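PDB 4FMH: VP1 from Merkel cell polyomavirus, which forms the pentameric units of the icosahedral capsid and binds sialylated oligosaccharides through its jelly-roll domain at a site required for infection. Local coordinates for residues B[123-128]-B[261-266]; B[132-137]-B[254-259]; B[140-145]-B[210-215]. One frame throughout, in Å; residues are numbered along the deposited sequence.

Contact 1. Residues B[123-128]-B[261-266]; sequences AGIPVS and FLFKTS. With SIA (N-acetyl-alpha-neuraminic acid), chain U.
Ile125 lays its CG2 methyl over one face of the Phe263 ring, 4.0 Å from CG2 to the ring centroid and 28° off the normal, a CH-pi contact. CG2 lies anti to the backbone N of Ile125, a rotation that turns this methyl onto the ring while CG1 stands beside the N. A beta-branched side chain suits the place because it presents a broad, stiff surface to a flat aromatic. One short, straight backbone bond ties the other end: Phe261 N donates to Ser128 O at 2.8 Å and 178°, although the donor stands above the carbonyl plane. Beside it the CA-H of Val127 points at Phe261 O, with CA and O 3.3 Å apart. A water also bridges the two backbones: it donates to Ile125 O and Phe261 O and accepts from Phe263 N, the last at 2.8 Å.

Farther out, Val127 O accepts from Thr218 OG1 of a second subunit, while Phe263 packs on His119 of a third.

Beyond Phe263 the chain leaves the strand and reaches the receptor. The extended Lys264 gives NZ to O4 of the sialic acid at 3.0 Å, and Ser266 OG donates to carboxylate oxygen O1A at 2.5 Å. Asp51 forms a salt bridge with Lys264 and also binds the sugar. The chemistry implies a buried footing of backbone hydrogen bonds, a bridging water and an aliphatic-aromatic contact, from which the chain runs on to a polar glycan site that reads the sialic acid's carboxylate and a ring hydroxyl.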
loop_
_atom_site.group_PDB
_atom_site.type_symbol
_atom_site.label_atom_id
_atom_site.label_comp_id
_atom_site.label_asym_id
_atom_site.label_seq_id
_atom_site.Cartn_x
_atom_site.Cartn_y
_atom_site.Cartn_z
ATOM N N ALA B 123 7.130 -13.633 -22.686
ATOM C CA ALA B 123 7.513 -14.479 -21.562
ATOM C C ALA B 123 6.287 -15.141 -20.945
ATOM O O ALA B 123 5.151 -14.764 -21.250
ATOM C CB ALA B 123 8.245 -13.632 -20.510
ATOM N N GLY B 124 6.518 -16.125 -20.075
ATOM C CA GLY B 124 5.436 -16.758 -19.332
ATOM C C GLY B 124 4.793 -15.808 -18.344
ATOM O O GLY B 124 5.439 -14.874 -17.861
ATOM N N ILE B 125 3.512 -16.029 -18.058
ATOM C CA ILE B 125 2.843 -15.335 -16.961
ATOM C C ILE B 125 3.499 -15.820 -15.667
ATOM O O ILE B 125 3.474 -17.021 -15.379
ATOM C CB ILE B 125 1.316 -15.623 -16.914
ATOM C CG1 ILE B 125 0.643 -15.166 -18.216
ATOM C CG2 ILE B 125 0.672 -14.943 -15.686
ATOM C CD1 ILE B 125 -0.744 -15.744 -18.448
ATOM N N PRO B 126 4.109 -14.895 -14.898
ATOM C CA PRO B 126 4.768 -15.303 -13.663
ATOM C C PRO B 126 3.776 -15.825 -12.634
ATOM O O PRO B 126 2.587 -15.491 -12.686
ATOM C CB PRO B 126 5.435 -14.014 -13.160
ATOM C CG PRO B 126 4.748 -12.911 -13.850
ATOM C CD PRO B 126 4.177 -13.436 -15.120
ATOM N N VAL B 127 4.270 -16.655 -11.719
ATOM C CA VAL B 127 3.492 -17.121 -10.574
ATOM C C VAL B 127 2.851 -15.912 -9.872
ATOM O O VAL B 127 3.548 -15.016 -9.381
ATOM C CB VAL B 127 4.356 -17.982 -9.620
ATOM C CG1 VAL B 127 3.558 -18.392 -8.391
ATOM C CG2 VAL B 127 4.868 -19.238 -10.359
ATOM N N SER B 128 1.525 -15.909 -9.816
ATOM C CA SER B 128 0.764 -14.754 -9.343
ATOM C C SER B 128 -0.677 -15.152 -9.065
ATOM O O SER B 128 -1.103 -16.262 -9.395
ATOM C CB SER B 128 0.809 -13.622 -10.378
ATOM O OG SER B 128 0.406 -14.083 -11.654
ATOM N N PHE B 261 -0.554 -18.944 -8.803
ATOM C CA PHE B 261 -0.811 -19.964 -9.814
ATOM C C PHE B 261 0.353 -20.123 -10.777
ATOM O O PHE B 261 0.973 -19.133 -11.183
ATOM C CB PHE B 261 -2.030 -19.604 -10.671
ATOM C CG PHE B 261 -3.334 -19.576 -9.928
ATOM C CD1 PHE B 261 -3.980 -20.757 -9.579
ATOM C CD2 PHE B 261 -3.943 -18.355 -9.623
ATOM C CE1 PHE B 261 -5.212 -20.726 -8.913
ATOM C CE2 PHE B 261 -5.173 -18.317 -8.959
ATOM C CZ PHE B 261 -5.799 -19.511 -8.604
ATOM N N LEU B 262 0.619 -21.375 -11.153
ATOM C CA LEU B 262 1.397 -21.676 -12.341
ATOM C C LEU B 262 0.408 -21.732 -13.500
ATOM O O LEU B 262 -0.529 -22.542 -13.494
ATOM C CB LEU B 262 2.127 -23.011 -12.197
ATOM C CG LEU B 262 3.041 -23.444 -13.358
ATOM C CD1 LEU B 262 4.249 -22.513 -13.522
ATOM C CD2 LEU B 262 3.484 -24.889 -13.184
ATOM N N PHE B 263 0.599 -20.848 -14.469
ATOM C CA PHE B 263 -0.276 -20.762 -15.637
ATOM C C PHE B 263 0.291 -21.604 -16.762
ATOM O O PHE B 263 1.361 -21.297 -17.290
ATOM C CB PHE B 263 -0.380 -19.309 -16.100
ATOM C CG PHE B 263 -1.222 -18.444 -15.197
ATOM C CD1 PHE B 263 -0.678 -17.863 -14.061
ATOM C CD2 PHE B 263 -2.556 -18.215 -15.491
ATOM C CE1 PHE B 263 -1.458 -17.058 -13.219
ATOM C CE2 PHE B 263 -3.350 -17.412 -14.656
ATOM C CZ PHE B 263 -2.795 -16.838 -13.517
ATOM N N LYS B 264 -0.431 -22.661 -17.121
ATOM C CA LYS B 264 0.028 -23.602 -18.139
ATOM C C LYS B 264 -0.528 -23.234 -19.520
ATOM O O LYS B 264 -1.618 -22.674 -19.622
ATOM C CB LYS B 264 -0.374 -25.031 -17.759
ATOM C CG LYS B 264 0.115 -25.456 -16.375
ATOM C CD LYS B 264 -0.422 -26.826 -15.995
ATOM C CE LYS B 264 0.150 -27.272 -14.654
ATOM N NZ LYS B 264 -0.503 -28.516 -14.156
ATOM N N THR B 265 0.233 -23.556 -20.567
ATOM C CA THR B 265 -0.109 -23.222 -21.956
ATOM C C THR B 265 -1.580 -23.464 -22.324
ATOM O O THR B 265 -2.209 -22.621 -22.953
ATOM C CB THR B 265 0.803 -23.997 -22.953
ATOM O OG1 THR B 265 2.174 -23.840 -22.569
ATOM C CG2 THR B 265 0.626 -23.487 -24.399
ATOM N N SER B 266 -2.113 -24.617 -21.926
ATOM C CA SER B 266 -3.473 -25.029 -22.274
ATOM C C SER B 266 -4.566 -24.158 -21.643
ATOM O O SER B 266 -5.715 -24.187 -22.092
ATOM C CB SER B 266 -3.689 -26.466 -21.818
ATOM O OG SER B 266 -3.526 -26.525 -20.413
HETATM C C1 SIA U . -2.590 -29.751 -19.789
HETATM C C2 SIA U . -1.530 -30.850 -19.695
HETATM C C3 SIA U . -0.381 -30.367 -18.790
HETATM C C4 SIA U . -0.703 -30.386 -17.292
HETATM C C5 SIA U . -1.298 -31.726 -16.865
HETATM C C6 SIA U . -2.453 -32.159 -17.776
HETATM C C7 SIA U . -2.904 -33.588 -17.421
HETATM C C8 SIA U . -4.285 -33.980 -17.965
HETATM C C9 SIA U . -4.294 -34.279 -19.462
HETATM C C10 SIA U . -1.184 -32.376 -14.498
HETATM C C11 SIA U . -1.725 -32.127 -13.126
HETATM N N5 SIA U . -1.709 -31.624 -15.472
HETATM O O1A SIA U . -2.232 -28.550 -19.719
HETATM O O1B SIA U . -3.797 -30.060 -19.949
HETATM O O4 SIA U . 0.482 -30.143 -16.510
HETATM O O6 SIA U . -2.082 -32.080 -19.169
HETATM O O7 SIA U . -1.905 -34.530 -17.838
HETATM O O8 SIA U . -4.781 -35.138 -17.275
HETATM O O9 SIA U . -4.778 -33.119 -20.143
HETATM O O10 SIA U . -0.325 -33.219 -14.697
HETATM O O HOH W 1 2.528 -18.950 -13.729
#

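Contact 2. Residues B[132-137]-B[254-259]; sequences YHMFAI and SCADIV
His133 and Asp257 face each other in a non-hydrogen-bonded pair of two antiparallel strands, and their side chains close the gap: ND1 donates to OD1 at 2.7 Å and 162°. The carboxylate oxygen lies in the plane of the imidazole and uses its anti lone pair, with ring and carboxylate planes 38° apart. His133 takes chi1 -59°, CG beside its own backbone N, which swings the ring across toward Asp257. Val259 CG1 meets the same ring at its edge, 3.7 Å from CE1.

Besides this bond, the tight part comprises the ladder and the face bearing Tyr132, Met134, Ala136, Ser254, Ala256 and Ile258. Bonds run in both directions at each of the pairs Tyr132-Ile258, Met134-Ala256 and Ala136-Ser254; Ala136 N to Ser254 O measures 2.8 Å. Ala256 suits the middle of this face because its small CB fits against the edge of the Tyr132 ring, 3.9 Å from CD2, and also meets Met134 CG. Met134 folds back, bent at chi2 and chi3, so that SD comes 3.8 Å from Cys255 CA. This face packs against a third subunit, where Phe228 meets Met134 and Ile108 meets Ile258.

On the opposite face the Phe135-Cys255 end is looser. Phe135 touches Cys255 mainly through CB, and its ring, turned away from the partner strand, stacks with Tyr213 on the neighbouring strand. Phe135, like His133, remains partly exposed.

Asp257 is buried, but OD1 also forms a salt bridge with Arg276, while His133 NE2 bonds Asn131 OD1. Engaging both ring nitrogens fixes the imidazole's rotation. Since both face acceptors, the ring is probably doubly protonated; with Arg276 it would offset the buried negative charge of Asp257.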
loop_
_atom_site.group_PDB
_atom_site.type_symbol
_atom_site.label_atom_id
_atom_site.label_comp_id
_atom_site.label_asym_id
_atom_site.label_seq_id
_atom_site.Cartn_x
_atom_site.Cartn_y
_atom_site.Cartn_z
ATOM N N TYR B 132 -1.954 -16.953 0.154
ATOM C CA TYR B 132 -2.374 -17.173 1.528
ATOM C C TYR B 132 -1.130 -17.444 2.344
ATOM O O TYR B 132 -0.380 -18.386 2.051
ATOM C CB TYR B 132 -3.346 -18.357 1.617
ATOM C CG TYR B 132 -3.898 -18.622 3.002
ATOM C CD1 TYR B 132 -4.937 -17.841 3.526
ATOM C CD2 TYR B 132 -3.388 -19.657 3.788
ATOM C CE1 TYR B 132 -5.450 -18.080 4.807
ATOM C CE2 TYR B 132 -3.889 -19.903 5.071
ATOM C CZ TYR B 132 -4.917 -19.118 5.570
ATOM O OH TYR B 132 -5.410 -19.373 6.830
ATOM N N HIS B 133 -0.912 -16.617 3.365
ATOM C CA HIS B 133 0.279 -16.723 4.195
ATOM C C HIS B 133 -0.074 -16.635 5.661
ATOM O O HIS B 133 -0.747 -15.701 6.093
ATOM C CB HIS B 133 1.295 -15.645 3.829
ATOM C CG HIS B 133 1.727 -15.712 2.404
ATOM N ND1 HIS B 133 2.679 -16.604 1.959
ATOM C CD2 HIS B 133 1.292 -15.044 1.311
ATOM C CE1 HIS B 133 2.829 -16.464 0.654
ATOM N NE2 HIS B 133 2.001 -15.523 0.237
ATOM N N MET B 134 0.393 -17.618 6.421
ATOM C CA MET B 134 0.173 -17.642 7.856
ATOM C C MET B 134 1.260 -18.464 8.533
ATOM O O MET B 134 1.827 -19.380 7.936
ATOM C CB MET B 134 -1.227 -18.197 8.197
ATOM C CG MET B 134 -1.391 -19.714 8.116
ATOM S SD MET B 134 -0.965 -20.635 9.629
ATOM C CE MET B 134 -2.224 -20.062 10.755
ATOM N N PHE B 135 1.557 -18.115 9.776
ATOM C CA PHE B 135 2.380 -18.964 10.629
ATOM C C PHE B 135 1.850 -18.848 12.049
ATOM O O PHE B 135 1.207 -17.846 12.403
ATOM C CB PHE B 135 3.880 -18.623 10.520
ATOM C CG PHE B 135 4.282 -17.340 11.212
ATOM C CD1 PHE B 135 4.183 -16.117 10.556
ATOM C CD2 PHE B 135 4.781 -17.364 12.517
ATOM C CE1 PHE B 135 4.565 -14.931 11.188
ATOM C CE2 PHE B 135 5.170 -16.187 13.153
ATOM C CZ PHE B 135 5.061 -14.972 12.493
ATOM N N ALA B 136 2.100 -19.890 12.840
ATOM C CA ALA B 136 1.662 -19.945 14.223
ATOM C C ALA B 136 2.726 -20.632 15.062
ATOM O O ALA B 136 3.365 -21.597 14.613
ATOM C CB ALA B 136 0.352 -20.702 14.331
ATOM N N ILE B 137 2.914 -20.113 16.266
ATOM C CA ILE B 137 3.796 -20.709 17.259
ATOM C C ILE B 137 2.950 -20.927 18.511
ATOM O O ILE B 137 2.324 -19.983 19.007
ATOM C CB ILE B 137 4.996 -19.785 17.606
ATOM C CG1 ILE B 137 5.703 -19.258 16.336
ATOM C CG2 ILE B 137 5.961 -20.493 18.583
ATOM C CD1 ILE B 137 6.397 -20.317 15.481
ATOM N N SER B 254 3.252 -24.129 12.959
ATOM C CA SER B 254 2.284 -24.331 11.886
ATOM C C SER B 254 2.421 -23.232 10.857
ATOM O O SER B 254 2.772 -22.102 11.205
ATOM C CB SER B 254 0.858 -24.290 12.441
ATOM O OG SER B 254 0.727 -25.116 13.583
ATOM N N CYS B 255 2.119 -23.537 9.598
ATOM C CA CYS B 255 2.152 -22.496 8.564
ATOM C C CYS B 255 1.478 -22.894 7.253
ATOM O O CYS B 255 1.102 -24.052 7.044
ATOM C CB CYS B 255 3.600 -22.045 8.302
ATOM S SG CYS B 255 4.632 -23.285 7.509
ATOM N N ALA B 256 1.320 -21.906 6.380
ATOM C CA ALA B 256 0.846 -22.127 5.014
ATOM C C ALA B 256 1.349 -20.962 4.195
ATOM O O ALA B 256 1.270 -19.816 4.650
ATOM C CB ALA B 256 -0.669 -22.186 4.967
ATOM N N ASP B 257 1.888 -21.249 3.013
ATOM C CA ASP B 257 2.352 -20.181 2.126
ATOM C C ASP B 257 2.066 -20.462 0.658
ATOM O O ASP B 257 2.939 -20.939 -0.077
ATOM C CB ASP B 257 3.837 -19.889 2.356
ATOM C CG ASP B 257 4.102 -19.310 3.739
ATOM O OD1 ASP B 257 3.826 -18.103 3.943
ATOM O OD2 ASP B 257 4.558 -20.072 4.624
ATOM N N ILE B 258 0.831 -20.175 0.251
ATOM C CA ILE B 258 0.421 -20.254 -1.153
ATOM C C ILE B 258 0.882 -18.969 -1.833
ATOM O O ILE B 258 0.580 -17.872 -1.355
ATOM C CB ILE B 258 -1.101 -20.438 -1.295
ATOM C CG1 ILE B 258 -1.530 -21.763 -0.650
ATOM C CG2 ILE B 258 -1.518 -20.384 -2.780
ATOM C CD1 ILE B 258 -3.043 -21.902 -0.398
ATOM N N VAL B 259 1.630 -19.107 -2.927
ATOM C CA VAL B 259 2.267 -17.939 -3.567
ATOM C C VAL B 259 1.696 -17.601 -4.943
ATOM O O VAL B 259 2.170 -16.676 -5.611
ATOM C CB VAL B 259 3.802 -18.095 -3.675
ATOM C CG1 VAL B 259 4.441 -18.050 -2.290
ATOM C CG2 VAL B 259 4.181 -19.376 -4.436
HETATM O O HOH W 2 1.582 -23.661 15.789
#

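Contact 3. Residues B[140-145]-B[210-215]; sequences EPLDLQ and SRYYGS
Leu142 supplies the apolar part of this contact through a single methyl, CD1, which reaches Tyr212 CD2 at 4.0 Å and Ser210 CB at 4.1 Å. With CG anti to the backbone N (chi1 -172°), the leucine extends toward the strand 210-215 and crosses the tyrosine side chain at about a right angle. A branched apolar end suits the site, since Met134 and Ala136 of the neighbouring strand 131-138 also pack on it.

Polar linkage runs through water. No direct hydrogen bond joins the segments; instead Ser210 OG lies between two bridging waters. One donates to both Glu140 O, at 2.7 Å, and Ser210 OG, at 2.8 Å. The other accepts from OG and donates to Pro141 O, at 2.8 Å. A serine hydroxyl can donate and accept at once, as this double bridge requires.

Charged and aromatic ends find partners farther out. Glu140 forms a salt bridge with Lys247, Arg211 NH1 bonds Glu208 O, and Tyr212 OH bonds Glu100 of a third subunit.

The strand 210-215 belongs to the antiparallel jelly-roll framework, and its Tyr213, Gly214 and Ser215 pair with a strand of that third subunit. Strand 142-146 is the middle of a separate small three-stranded sheet, so the contact seats a side sheet on the jelly roll, whose sheet continues between subunits of the VP1 pentamer.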
loop_
_atom_site.group_PDB
_atom_site.type_symbol
_atom_site.label_atom_id
_atom_site.label_comp_id
_atom_site.label_asym_id
_atom_site.label_seq_id
_atom_site.Cartn_x
_atom_site.Cartn_y
_atom_site.Cartn_z
ATOM N N GLU B 140 0.971 -25.942 22.187
ATOM C CA GLU B 140 -0.003 -27.007 21.963
ATOM C C GLU B 140 -0.546 -26.828 20.539
ATOM O O GLU B 140 -0.307 -25.781 19.928
ATOM C CB GLU B 140 -1.129 -26.943 23.001
ATOM C CG GLU B 140 -1.978 -25.679 22.961
ATOM C CD GLU B 140 -2.867 -25.553 24.182
ATOM O OE1 GLU B 140 -4.067 -25.882 24.081
ATOM O OE2 GLU B 140 -2.358 -25.146 25.248
ATOM N N PRO B 141 -1.269 -27.840 20.004
ATOM C CA PRO B 141 -1.761 -27.714 18.629
ATOM C C PRO B 141 -2.614 -26.463 18.429
ATOM O O PRO B 141 -3.329 -26.041 19.350
ATOM C CB PRO B 141 -2.632 -28.961 18.442
ATOM C CG PRO B 141 -2.146 -29.944 19.459
ATOM C CD PRO B 141 -1.641 -29.135 20.614
ATOM N N LEU B 142 -2.528 -25.878 17.236
ATOM C CA LEU B 142 -3.361 -24.730 16.876
ATOM C C LEU B 142 -4.829 -25.161 16.793
ATOM O O LEU B 142 -5.150 -26.190 16.186
ATOM C CB LEU B 142 -2.902 -24.144 15.541
ATOM C CG LEU B 142 -3.531 -22.832 15.077
ATOM C CD1 LEU B 142 -3.038 -21.679 15.943
ATOM C CD2 LEU B 142 -3.214 -22.585 13.603
ATOM N N ASP B 143 -5.706 -24.387 17.423
ATOM C CA ASP B 143 -7.138 -24.661 17.370
ATOM C C ASP B 143 -7.696 -24.158 16.050
ATOM O O ASP B 143 -7.396 -23.040 15.634
ATOM C CB ASP B 143 -7.867 -23.999 18.544
ATOM C CG ASP B 143 -7.439 -24.573 19.895
ATOM O OD1 ASP B 143 -7.650 -25.781 20.114
ATOM O OD2 ASP B 143 -6.890 -23.816 20.730
ATOM N N LEU B 144 -8.516 -24.983 15.405
ATOM C CA LEU B 144 -9.082 -24.644 14.096
ATOM C C LEU B 144 -10.594 -24.496 14.129
ATOM O O LEU B 144 -11.279 -25.186 14.878
ATOM C CB LEU B 144 -8.707 -25.710 13.059
ATOM C CG LEU B 144 -7.220 -25.993 12.829
ATOM C CD1 LEU B 144 -7.024 -27.225 11.941
ATOM C CD2 LEU B 144 -6.507 -24.779 12.239
ATOM N N GLN B 145 -11.099 -23.596 13.291
ATOM C CA GLN B 145 -12.526 -23.420 13.076
ATOM C C GLN B 145 -12.804 -23.794 11.622
ATOM O O GLN B 145 -12.085 -23.359 10.720
ATOM C CB GLN B 145 -12.934 -21.962 13.342
ATOM C CG GLN B 145 -14.365 -21.599 12.901
ATOM C CD GLN B 145 -15.449 -22.291 13.719
ATOM O OE1 GLN B 145 -15.528 -22.121 14.938
ATOM N NE2 GLN B 145 -16.314 -23.054 13.044
ATOM N N SER B 210 -1.283 -20.041 21.890
ATOM C CA SER B 210 -0.626 -19.906 20.586
ATOM C C SER B 210 -0.649 -18.445 20.137
ATOM O O SER B 210 -1.475 -17.663 20.601
ATOM C CB SER B 210 -1.332 -20.758 19.528
ATOM O OG SER B 210 -1.198 -22.146 19.789
ATOM N N ARG B 211 0.271 -18.092 19.239
ATOM C CA ARG B 211 0.240 -16.819 18.532
ATOM C C ARG B 211 0.193 -17.128 17.044
ATOM O O ARG B 211 1.012 -17.908 16.547
ATOM C CB ARG B 211 1.485 -15.978 18.848
ATOM C CG ARG B 211 1.837 -15.857 20.328
ATOM C CD ARG B 211 0.811 -15.048 21.118
ATOM N NE ARG B 211 1.195 -14.956 22.528
ATOM C CZ ARG B 211 0.737 -15.745 23.504
ATOM N NH1 ARG B 211 -0.156 -16.700 23.257
ATOM N NH2 ARG B 211 1.173 -15.573 24.745
ATOM N N TYR B 212 -0.773 -16.553 16.332
ATOM C CA TYR B 212 -0.846 -16.771 14.887
ATOM C C TYR B 212 -1.021 -15.460 14.139
ATOM O O TYR B 212 -1.550 -14.490 14.691
ATOM C CB TYR B 212 -1.939 -17.782 14.514
ATOM C CG TYR B 212 -3.351 -17.351 14.820
ATOM C CD1 TYR B 212 -4.056 -16.505 13.953
ATOM C CD2 TYR B 212 -4.005 -17.821 15.964
ATOM C CE1 TYR B 212 -5.374 -16.112 14.240
ATOM C CE2 TYR B 212 -5.314 -17.445 16.253
ATOM C CZ TYR B 212 -5.991 -16.595 15.389
ATOM O OH TYR B 212 -7.286 -16.228 15.684
ATOM N N TYR B 213 -0.563 -15.448 12.887
ATOM C CA TYR B 213 -0.481 -14.238 12.074
ATOM C C TYR B 213 -0.710 -14.685 10.644
ATOM O O TYR B 213 -0.056 -15.618 10.188
ATOM C CB TYR B 213 0.923 -13.611 12.173
ATOM C CG TYR B 213 1.469 -13.467 13.579
ATOM C CD1 TYR B 213 1.347 -12.262 14.275
ATOM C CD2 TYR B 213 2.114 -14.535 14.213
ATOM C CE1 TYR B 213 1.848 -12.127 15.568
ATOM C CE2 TYR B 213 2.610 -14.411 15.504
ATOM C CZ TYR B 213 2.476 -13.207 16.175
ATOM O OH TYR B 213 2.975 -13.088 17.451
ATOM N N GLY B 214 -1.617 -14.024 9.930
ATOM C CA GLY B 214 -1.956 -14.469 8.580
ATOM C C GLY B 214 -2.613 -13.426 7.708
ATOM O O GLY B 214 -3.025 -12.379 8.194
ATOM N N SER B 215 -2.719 -13.741 6.418
ATOM C CA SER B 215 -3.303 -12.847 5.423
ATOM C C SER B 215 -3.716 -13.644 4.189
ATOM O O SER B 215 -3.173 -14.730 3.912
ATOM C CB SER B 215 -2.303 -11.745 5.036
ATOM O OG SER B 215 -1.188 -12.297 4.341
HETATM O O HOH W 3 -0.093 -23.947 17.986
HETATM O O HOH W 4 -3.332 -23.434 20.296
#

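The three contacts run along the jelly roll from the glycan-binding end inward. Contacts 2 and 3 have centres 10 Å apart and meet where strand 131-138 pairs with strand 210-217; the centre of contact 1 is about 23 Å from that of contact 2, although Val127 packs on Val259, and about 32 Å from that of contact 3. Strand 250-263 serves contacts 1 and 2, linking the receptor loop to the central sheet. In sequence the contacts enclose one another: 123-128 and 261-266 are outermost, 132-137 and 254-259 come next, and 140-145 and 210-215 are innermost. All three touch the same third subunit, so the framework behind the sialic acid site is also part of pentamer assembly.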